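Local coordinates for protein-L-isoaspartate O-methyltransferase beta-aspartate methyltransferase (Plasmodium falciparum, PDB 2PBF) that probably repairs damaged proteins by transferring a methyl group from S-adenosyl-L-methionine to the free alpha-carboxylate of L-isoaspartyl residues, at residues Arg83-Ser89 against Tyr111-Glu116; Leu160-Ile166 against Leu179-Ala184. All blocks are in the same frame, centred on the assembly; numbering follows the deposited sequence.

Contact 1: residues Arg83-Ser89 against Tyr111-Glu116; sequences RAIDVGS and YVIGLE. With SAH (S-adenosyl-L-homocysteine), chain C.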
ATOM      1  N   ARG A  83      -1.977 -12.370   4.763  1.00 29.79           N
ATOM      2  CA  ARG A  83      -2.531 -11.172   5.377  1.00 28.41           C
ATOM      3  C   ARG A  83      -1.619  -9.971   5.095  1.00 27.23           C
ATOM      4  O   ARG A  83      -0.418 -10.011   5.382  1.00 26.84           O
ATOM      5  CB  ARG A  83      -2.696 -11.366   6.881  1.00 27.81           C
ATOM      6  CG  ARG A  83      -3.443 -12.642   7.264  1.00 28.96           C
ATOM      7  CD  ARG A  83      -3.730 -12.698   8.752  1.00 27.83           C
ATOM      8  NE  ARG A  83      -4.890 -11.892   9.157  1.00 30.95           N
ATOM      9  CZ  ARG A  83      -4.861 -10.931  10.075  1.00 32.21           C
ATOM     10  NH1 ARG A  83      -3.717 -10.618  10.699  1.00 31.91           N
ATOM     11  NH2 ARG A  83      -5.971 -10.274  10.364  1.00 31.27           N
ATOM     12  N   ALA A  84      -2.211  -8.921   4.538  1.00 26.45           N
ATOM     13  CA  ALA A  84      -1.511  -7.671   4.165  1.00 25.62           C
ATOM     14  C   ALA A  84      -2.189  -6.467   4.826  1.00 26.15           C
ATOM     15  O   ALA A  84      -3.398  -6.468   5.070  1.00 26.38           O
ATOM     16  CB  ALA A  84      -1.518  -7.498   2.647  1.00 25.21           C
ATOM     17  N   ILE A  85      -1.397  -5.449   5.145  1.00 26.97           N
ATOM     18  CA  ILE A  85      -1.925  -4.194   5.670  1.00 27.42           C
ATOM     19  C   ILE A  85      -1.268  -3.039   4.912  1.00 27.23           C
ATOM     20  O   ILE A  85      -0.054  -3.040   4.679  1.00 26.86           O
ATOM     21  CB  ILE A  85      -1.797  -4.076   7.240  1.00 27.11           C
ATOM     22  CG1 ILE A  85      -2.310  -2.723   7.747  1.00 28.87           C
ATOM     23  CG2 ILE A  85      -0.354  -4.390   7.739  1.00 28.34           C
ATOM     24  CD1 ILE A  85      -2.493  -2.693   9.278  1.00 27.99           C
ATOM     25  N   ASP A  86      -2.099  -2.093   4.491  1.00 26.39           N
ATOM     26  CA  ASP A  86      -1.648  -0.911   3.771  1.00 26.62           C
ATOM     27  C   ASP A  86      -1.818   0.233   4.733  1.00 26.76           C
ATOM     28  O   ASP A  86      -2.956   0.643   5.048  1.00 27.39           O
ATOM     29  CB  ASP A  86      -2.488  -0.698   2.510  1.00 26.04           C
ATOM     30  CG  ASP A  86      -2.018   0.462   1.660  1.00 26.58           C
ATOM     31  OD1 ASP A  86      -0.883   0.939   1.826  1.00 28.59           O
ATOM     32  OD2 ASP A  86      -2.800   0.900   0.777  1.00 27.69           O
ATOM     33  N   VAL A  87      -0.689   0.732   5.215  1.00 25.82           N
ATOM     34  CA  VAL A  87      -0.699   1.796   6.192  1.00 26.82           C
ATOM     35  C   VAL A  87      -0.609   3.143   5.470  1.00 26.54           C
ATOM     36  O   VAL A  87       0.427   3.471   4.902  1.00 25.52           O
ATOM     37  CB  VAL A  87       0.494   1.672   7.181  1.00 25.97           C
ATOM     38  CG1 VAL A  87       0.482   2.868   8.188  1.00 25.92           C
ATOM     39  CG2 VAL A  87       0.458   0.310   7.921  1.00 27.15           C
ATOM     40  N   GLY A  88      -1.694   3.916   5.518  1.00 27.51           N
ATOM     41  CA  GLY A  88      -1.777   5.201   4.814  1.00 26.23           C
ATOM     42  C   GLY A  88      -2.394   4.924   3.471  1.00 26.48           C
ATOM     43  O   GLY A  88      -1.813   5.242   2.420  1.00 27.15           O
ATOM     44  N   SER A  89      -3.578   4.315   3.490  1.00 26.06           N
ATOM     45  CA  SER A  89      -4.122   3.729   2.280  1.00 25.43           C
ATOM     46  C   SER A  89      -4.531   4.793   1.243  1.00 24.86           C
ATOM     47  O   SER A  89      -4.560   4.500   0.048  1.00 23.73           O
ATOM     48  CB  SER A  89      -5.252   2.727   2.608  1.00 25.89           C
ATOM     49  OG  SER A  89      -6.228   3.303   3.468  1.00 25.06           O
ATOM     50  N   TYR A 111      -6.454 -11.858   3.546  1.00 29.04           N
ATOM     51  CA  TYR A 111      -6.961 -10.734   4.264  1.00 28.57           C
ATOM     52  C   TYR A 111      -6.206  -9.441   3.895  1.00 28.20           C
ATOM     53  O   TYR A 111      -4.966  -9.403   3.921  1.00 27.26           O
ATOM     54  CB  TYR A 111      -6.865 -11.033   5.744  1.00 29.56           C
ATOM     55  CG  TYR A 111      -7.513 -10.011   6.619  1.00 31.02           C
ATOM     56  CD1 TYR A 111      -8.900  -9.966   6.767  1.00 32.13           C
ATOM     57  CD2 TYR A 111      -6.743  -9.087   7.303  1.00 31.39           C
ATOM     58  CE1 TYR A 111      -9.494  -9.002   7.598  1.00 33.67           C
ATOM     59  CE2 TYR A 111      -7.322  -8.133   8.110  1.00 31.75           C
ATOM     60  CZ  TYR A 111      -8.693  -8.095   8.256  1.00 32.42           C
ATOM     61  OH  TYR A 111      -9.244  -7.146   9.092  1.00 33.18           O
ATOM     62  N   VAL A 112      -6.957  -8.386   3.570  1.00 27.70           N
ATOM     63  CA  VAL A 112      -6.357  -7.079   3.270  1.00 27.42           C
ATOM     64  C   VAL A 112      -7.039  -5.949   4.048  1.00 28.03           C
ATOM     65  O   VAL A 112      -8.268  -5.822   4.037  1.00 27.11           O
ATOM     66  CB  VAL A 112      -6.370  -6.779   1.755  1.00 27.12           C
ATOM     67  CG1 VAL A 112      -5.692  -5.418   1.434  1.00 27.33           C
ATOM     68  CG2 VAL A 112      -5.679  -7.901   0.984  1.00 28.78           C
ATOM     69  N   ILE A 113      -6.238  -5.130   4.725  1.00 28.14           N
ATOM     70  CA  ILE A 113      -6.791  -3.998   5.474  1.00 28.26           C
ATOM     71  C   ILE A 113      -6.034  -2.715   5.118  1.00 28.42           C
ATOM     72  O   ILE A 113      -4.815  -2.734   5.045  1.00 29.13           O
ATOM     73  CB  ILE A 113      -6.873  -4.288   7.044  1.00 28.56           C
ATOM     74  CG1 ILE A 113      -7.666  -3.223   7.781  1.00 28.14           C
ATOM     75  CG2 ILE A 113      -5.508  -4.423   7.709  1.00 28.49           C
ATOM     76  CD1 ILE A 113      -7.913  -3.576   9.284  1.00 29.93           C
ATOM     77  N   GLY A 114      -6.767  -1.634   4.833  1.00 27.72           N
ATOM     78  CA  GLY A 114      -6.171  -0.312   4.678  1.00 27.69           C
ATOM     79  C   GLY A 114      -6.445   0.534   5.910  1.00 27.99           C
ATOM     80  O   GLY A 114      -7.570   0.605   6.381  1.00 28.55           O
ATOM     81  N   LEU A 115      -5.414   1.160   6.455  1.00 27.91           N
ATOM     82  CA  LEU A 115      -5.605   2.137   7.532  1.00 27.93           C
ATOM     83  C   LEU A 115      -5.312   3.529   7.008  1.00 28.40           C
ATOM     84  O   LEU A 115      -4.270   3.759   6.393  1.00 27.13           O
ATOM     85  CB  LEU A 115      -4.660   1.847   8.701  1.00 27.76           C
ATOM     86  CG  LEU A 115      -5.090   1.001   9.901  1.00 28.44           C
ATOM     87  CD1 LEU A 115      -5.881  -0.269   9.549  1.00 26.29           C
ATOM     88  CD2 LEU A 115      -3.849   0.656  10.724  1.00 27.58           C
ATOM     89  N   GLU A 116      -6.229   4.454   7.276  1.00 29.07           N
ATOM     90  CA  GLU A 116      -6.089   5.825   6.835  1.00 30.57           C
ATOM     91  C   GLU A 116      -6.485   6.801   7.962  1.00 31.97           C
ATOM     92  O   GLU A 116      -7.604   6.731   8.501  1.00 31.70           O
ATOM     93  CB  GLU A 116      -6.896   6.059   5.557  1.00 30.68           C
ATOM     94  CG  GLU A 116      -7.029   7.506   5.179  1.00 29.54           C
ATOM     95  CD  GLU A 116      -5.676   8.164   4.943  1.00 30.07           C
ATOM     96  OE1 GLU A 116      -4.764   7.518   4.392  1.00 29.92           O
ATOM     97  OE2 GLU A 116      -5.518   9.324   5.327  1.00 30.55           O
TER
HETATM   98  N   SAH C 301      -0.848   4.596  -0.838  1.00 26.69           N
HETATM   99  CA  SAH C 301      -1.462   5.948  -0.871  1.00 25.82           C
HETATM  100  CB  SAH C 301      -0.492   6.945  -0.290  1.00 25.87           C
HETATM  101  CG  SAH C 301      -1.259   8.197   0.112  1.00 26.37           C
HETATM  102  SD  SAH C 301      -0.174   9.433   0.832  1.00 30.06           S
HETATM  103  C   SAH C 301      -1.912   6.379  -2.271  1.00 26.11           C
HETATM  104  O   SAH C 301      -1.151   6.197  -3.224  1.00 24.73           O
HETATM  105  OXT SAH C 301      -3.038   6.905  -2.462  1.00 24.57           O
HETATM  106  C5' SAH C 301      -0.029   8.674   2.469  1.00 30.80           C
HETATM  107  C4' SAH C 301      -1.323   8.568   3.277  1.00 30.88           C
HETATM  108  O4' SAH C 301      -0.955   8.264   4.593  1.00 32.06           O
HETATM  109  C3' SAH C 301      -2.193   9.815   3.361  1.00 30.09           C
HETATM  110  O3' SAH C 301      -3.479   9.516   2.844  1.00 28.25           O
HETATM  111  C2' SAH C 301      -2.231  10.160   4.842  1.00 30.61           C
HETATM  112  O2' SAH C 301      -3.488  10.656   5.246  1.00 30.16           O
HETATM  113  C1' SAH C 301      -1.925   8.815   5.469  1.00 30.67           C
HETATM  114  N9  SAH C 301      -1.318   8.854   6.818  1.00 31.12           N
HETATM  115  C8  SAH C 301      -0.392   9.753   7.263  1.00 31.73           C
HETATM  116  N7  SAH C 301      -0.053   9.413   8.528  1.00 32.36           N
HETATM  117  C5  SAH C 301      -0.764   8.330   8.912  1.00 29.82           C
HETATM  118  C6  SAH C 301      -0.825   7.602  10.106  1.00 31.26           C
HETATM  119  N6  SAH C 301      -0.098   7.913  11.172  1.00 29.90           N
HETATM  120  N1  SAH C 301      -1.642   6.504  10.181  1.00 32.96           N
HETATM  121  C2  SAH C 301      -2.420   6.147   9.096  1.00 30.97           C
HETATM  122  N3  SAH C 301      -2.353   6.888   7.943  1.00 30.07           N
HETATM  123  C4  SAH C 301      -1.544   7.964   7.840  1.00 29.94           C

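Contact 2: residues Leu160-Ile166 against Leu179-Ala184; sequences LGLFDAI and LVDLLA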
ATOM      1  N   LEU A 160      -5.576  -7.427  15.561  1.00 43.30           N
ATOM      2  CA  LEU A 160      -5.138  -7.343  14.163  1.00 41.82           C
ATOM      3  C   LEU A 160      -4.373  -8.586  13.736  1.00 40.86           C
ATOM      4  O   LEU A 160      -4.377  -8.952  12.569  1.00 41.22           O
ATOM      5  CB  LEU A 160      -4.249  -6.115  13.945  1.00 42.20           C
ATOM      6  CG  LEU A 160      -4.875  -4.759  13.633  1.00 42.19           C
ATOM      7  CD1 LEU A 160      -3.844  -3.661  13.826  1.00 43.75           C
ATOM      8  CD2 LEU A 160      -5.445  -4.702  12.212  1.00 43.17           C
ATOM      9  N   GLY A 161      -3.699  -9.234  14.681  1.00 39.73           N
ATOM     10  CA  GLY A 161      -2.825 -10.345  14.338  1.00 37.15           C
ATOM     11  C   GLY A 161      -1.544  -9.946  13.631  1.00 36.35           C
ATOM     12  O   GLY A 161      -1.038  -8.835  13.806  1.00 36.14           O
ATOM     13  N   LEU A 162      -1.037 -10.870  12.822  1.00 35.30           N
ATOM     14  CA  LEU A 162       0.248 -10.757  12.170  1.00 34.62           C
ATOM     15  C   LEU A 162       0.067 -10.684  10.654  1.00 34.18           C
ATOM     16  O   LEU A 162      -0.907 -11.232  10.107  1.00 34.03           O
ATOM     17  CB  LEU A 162       1.128 -11.950  12.543  1.00 35.02           C
ATOM     18  CG  LEU A 162       1.457 -12.100  14.031  1.00 35.61           C
ATOM     19  CD1 LEU A 162       2.072 -13.466  14.314  1.00 37.75           C
ATOM     20  CD2 LEU A 162       2.401 -11.008  14.443  1.00 35.93           C
ATOM     21  N   PHE A 163       1.004 -10.003   9.989  1.00 32.66           N
ATOM     22  CA  PHE A 163       0.868  -9.709   8.568  1.00 31.31           C
ATOM     23  C   PHE A 163       2.073 -10.139   7.752  1.00 30.80           C
ATOM     24  O   PHE A 163       3.212  -9.857   8.089  1.00 31.70           O
ATOM     25  CB  PHE A 163       0.557  -8.220   8.348  1.00 30.02           C
ATOM     26  CG  PHE A 163      -0.816  -7.830   8.806  1.00 31.17           C
ATOM     27  CD1 PHE A 163      -1.911  -7.912   7.936  1.00 28.78           C
ATOM     28  CD2 PHE A 163      -1.034  -7.421  10.114  1.00 28.24           C
ATOM     29  CE1 PHE A 163      -3.182  -7.572   8.371  1.00 28.45           C
ATOM     30  CE2 PHE A 163      -2.301  -7.076  10.565  1.00 27.53           C
ATOM     31  CZ  PHE A 163      -3.385  -7.149   9.694  1.00 30.47           C
ATOM     32  N   ASP A 164       1.800 -10.828   6.664  1.00 30.30           N
ATOM     33  CA  ASP A 164       2.846 -11.281   5.773  1.00 30.68           C
ATOM     34  C   ASP A 164       3.414 -10.120   4.953  1.00 30.02           C
ATOM     35  O   ASP A 164       4.570 -10.164   4.520  1.00 30.31           O
ATOM     36  CB  ASP A 164       2.296 -12.376   4.883  1.00 30.31           C
ATOM     37  CG  ASP A 164       1.611 -13.475   5.689  1.00 34.45           C
ATOM     38  OD1 ASP A 164       2.337 -14.267   6.345  1.00 34.39           O
ATOM     39  OD2 ASP A 164       0.355 -13.534   5.689  1.00 33.92           O
ATOM     40  N   ALA A 165       2.608  -9.078   4.766  1.00 29.64           N
ATOM     41  CA  ALA A 165       3.016  -7.904   3.990  1.00 28.66           C
ATOM     42  C   ALA A 165       2.495  -6.637   4.629  1.00 28.79           C
ATOM     43  O   ALA A 165       1.288  -6.521   4.912  1.00 27.91           O
ATOM     44  CB  ALA A 165       2.533  -8.015   2.568  1.00 28.96           C
ATOM     45  N   ILE A 166       3.415  -5.701   4.892  1.00 27.82           N
ATOM     46  CA  ILE A 166       3.056  -4.397   5.437  1.00 27.76           C
ATOM     47  C   ILE A 166       3.588  -3.302   4.533  1.00 27.58           C
ATOM     48  O   ILE A 166       4.781  -3.185   4.319  1.00 27.69           O
ATOM     49  CB  ILE A 166       3.574  -4.163   6.904  1.00 27.91           C
ATOM     50  CG1 ILE A 166       3.221  -5.370   7.799  1.00 29.81           C
ATOM     51  CG2 ILE A 166       3.021  -2.807   7.445  1.00 27.17           C
ATOM     52  CD1 ILE A 166       3.515  -5.192   9.295  1.00 28.80           C
ATOM     53  N   LEU A 179       4.652  -1.619  13.926  1.00 40.08           N
ATOM     54  CA  LEU A 179       4.756  -2.242  12.615  1.00 38.98           C
ATOM     55  C   LEU A 179       5.679  -3.448  12.705  1.00 38.81           C
ATOM     56  O   LEU A 179       5.406  -4.479  12.103  1.00 38.62           O
ATOM     57  CB  LEU A 179       5.142  -1.234  11.516  1.00 37.73           C
ATOM     58  CG  LEU A 179       4.131  -0.081  11.310  1.00 36.73           C
ATOM     59  CD1 LEU A 179       4.608   0.971  10.349  1.00 35.20           C
ATOM     60  CD2 LEU A 179       2.775  -0.574  10.874  1.00 34.34           C
ATOM     61  N   VAL A 180       6.741  -3.339  13.506  1.00 39.21           N
ATOM     62  CA  VAL A 180       7.611  -4.496  13.788  1.00 38.96           C
ATOM     63  C   VAL A 180       6.855  -5.620  14.502  1.00 38.63           C
ATOM     64  O   VAL A 180       7.094  -6.803  14.250  1.00 39.15           O
ATOM     65  CB  VAL A 180       8.902  -4.086  14.579  1.00 39.36           C
ATOM     66  CG1 VAL A 180       9.620  -5.303  15.182  1.00 39.08           C
ATOM     67  CG2 VAL A 180       9.832  -3.322  13.685  1.00 39.04           C
ATOM     68  N   ASP A 181       5.950  -5.258  15.400  1.00 38.35           N
ATOM     69  CA  ASP A 181       5.178  -6.276  16.128  1.00 38.65           C
ATOM     70  C   ASP A 181       4.050  -6.884  15.315  1.00 38.48           C
ATOM     71  O   ASP A 181       3.608  -7.990  15.592  1.00 39.25           O
ATOM     72  CB  ASP A 181       4.636  -5.699  17.441  1.00 38.69           C
ATOM     73  CG  ASP A 181       5.746  -5.388  18.434  1.00 38.57           C
ATOM     74  OD1 ASP A 181       6.883  -5.886  18.243  1.00 38.93           O
ATOM     75  OD2 ASP A 181       5.482  -4.638  19.383  1.00 38.34           O
ATOM     76  N   LEU A 182       3.583  -6.149  14.314  1.00 38.36           N
ATOM     77  CA  LEU A 182       2.480  -6.601  13.474  1.00 37.82           C
ATOM     78  C   LEU A 182       2.994  -7.560  12.422  1.00 37.53           C
ATOM     79  O   LEU A 182       2.225  -8.227  11.766  1.00 38.29           O
ATOM     80  CB  LEU A 182       1.755  -5.407  12.847  1.00 37.43           C
ATOM     81  CG  LEU A 182       0.809  -4.589  13.737  1.00 37.08           C
ATOM     82  CD1 LEU A 182       0.119  -3.526  12.909  1.00 36.05           C
ATOM     83  CD2 LEU A 182      -0.237  -5.440  14.452  1.00 38.61           C
ATOM     84  N   LEU A 183       4.313  -7.647  12.306  1.00 38.28           N
ATOM     85  CA  LEU A 183       4.964  -8.381  11.251  1.00 38.32           C
ATOM     86  C   LEU A 183       5.073  -9.879  11.557  1.00 39.76           C
ATOM     87  O   LEU A 183       5.559 -10.270  12.621  1.00 40.02           O
ATOM     88  CB  LEU A 183       6.342  -7.754  11.009  1.00 38.76           C
ATOM     89  CG  LEU A 183       7.167  -8.106   9.772  1.00 37.74           C
ATOM     90  CD1 LEU A 183       6.391  -7.770   8.495  1.00 38.93           C
ATOM     91  CD2 LEU A 183       8.496  -7.365   9.823  1.00 37.16           C
ATOM     92  N   ALA A 184       4.638 -10.709  10.608  1.00 40.63           N
ATOM     93  CA  ALA A 184       4.744 -12.166  10.723  1.00 41.71           C
ATOM     94  C   ALA A 184       6.140 -12.693  10.383  1.00 42.29           C
ATOM     95  O   ALA A 184       6.937 -12.035   9.693  1.00 43.05           O
ATOM     96  CB  ALA A 184       3.687 -12.867   9.838  1.00 41.31           C
TER

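Contact 1: residues Arg83-Ser89 against Tyr111-Glu116
Ala84 and Asp86 exchange backbone hydrogen bonds with Tyr111, Ile113 and Leu115 in the parallel ladder that joins strands 83-87 and 111-116. Ala84 N bonds Tyr111 O at 2.9 Å and Asp86 N bonds Ile113 O, while Ala84 O and Asp86 O accept from Ile113 N and Leu115 N. At the C-terminal end Leu115 O is gripped twice, nearly head-on by Gly88 N at 2.7 Å and from above its carbonyl plane by Ser89 N at 3.0 Å, which binds the turn to the strand.

On one face Ile85 and Ile113 lie side by side and point the same way, Ile85 CG1 meeting Ile113 CG2 at 3.6 Å, and Ile85 CD1 goes on to Leu115 CD2. At the other end of this face the bent Arg83 chain (chi3 80°) brings NH2 to 3.4 Å from Tyr111 CD2; the guanidinium and ring planes are only 16° apart. Arg83 NH1 is held by Leu160 O and Leu162 O.

Glu116 turns its carboxylate to the ligand ribose: OE1 accepts from SAH O3' at 2.8 Å and OE2 faces SAH O2' at a separation too short to be trusted in detail, while Gly90 N and Val118 N hold the carboxylate. Gly88 CA lies 3.2 Å from SAH O4'. A glycine-bearing turn after one strand and an acidic residue ending the next, both at the ribose, are the hallmark of the Rossmann-fold methyltransferase cofactor site.

Contact 2: residues Leu160-Ile166 against Leu179-Ala184
Phe163 and Leu182 meet through their backbones: Phe163 N donates to Leu182 O at 2.8 Å, a bent bond with an N-H...O angle of 135°. The same carbonyl oxygen receives a CA-H...O contact from Leu162 CA and lies at the edge of the Phe163 ring, near its plane. Two residues further on, Ala184 N reaches Phe163 O at 3.0 Å from well above the carbonyl plane, and its bond is straight at the hydrogen. These two bonds form a single parallel bridge between Phe163 and Leu183.

Leucine and isoleucine branches fill in around the bridge. Leu182 sends CD2 to 3.5 Å from Gly161 O, and its CD1 crosses to Leu160 CD1. Beside the bridge, Leu162 CB packs against Ala184 CB at 3.8 Å, and Leu162 CD2 reaches across to the carbonyl oxygens of Asp181 and Leu183. With CG1 anti to the carbonyl carbon (chi1 -49°), Ile166 turns CD1 to the end of helix 177-182, 3.5 Å from Leu179 O, where it also meets Leu182 CB and Leu183 CD1, while its other branch, CG2, touches Leu179 CD2.

Farther out, Arg83 fixes the loop side: its backbone N holds Asp164 OD2, and it makes a cation-pi contact with Phe163. On the helix side Asp181 forms a salt bridge with Lys157. Gly161 takes a positive phi where helix 154-160 gives way to strand 163-168, just as helix 177-182 runs directly into the short strand 183-184. The contact therefore packs two helix-to-strand junctions together. Phe163 and Ile166 both touch Ile85 of strand 83-87, and Leu179 and Ile166 reach Leu189 of strand 187-195.

In the fold
From the N terminus the chain enters contact 1 through strand 83-87, passes through helix 93-101 and returns in strand 111-116, closing a beta-alpha-beta crossover. After strand 142-146 and helix 154-160 it opens contact 2, whose shorter loop closes when helix 177-182 leads into strand 183-184. The two contacts follow in series, neither nesting nor crossing, with centres about 11 Å apart. They join because strands 83-87 and 163-168 are neighbours in the mixed sheet, and Phe163 CD1 packs 3.4 Å from Ala84 C. Contact 1 links the cofactor-binding strands, while contact 2 ties helix 177-182 to the same sheet.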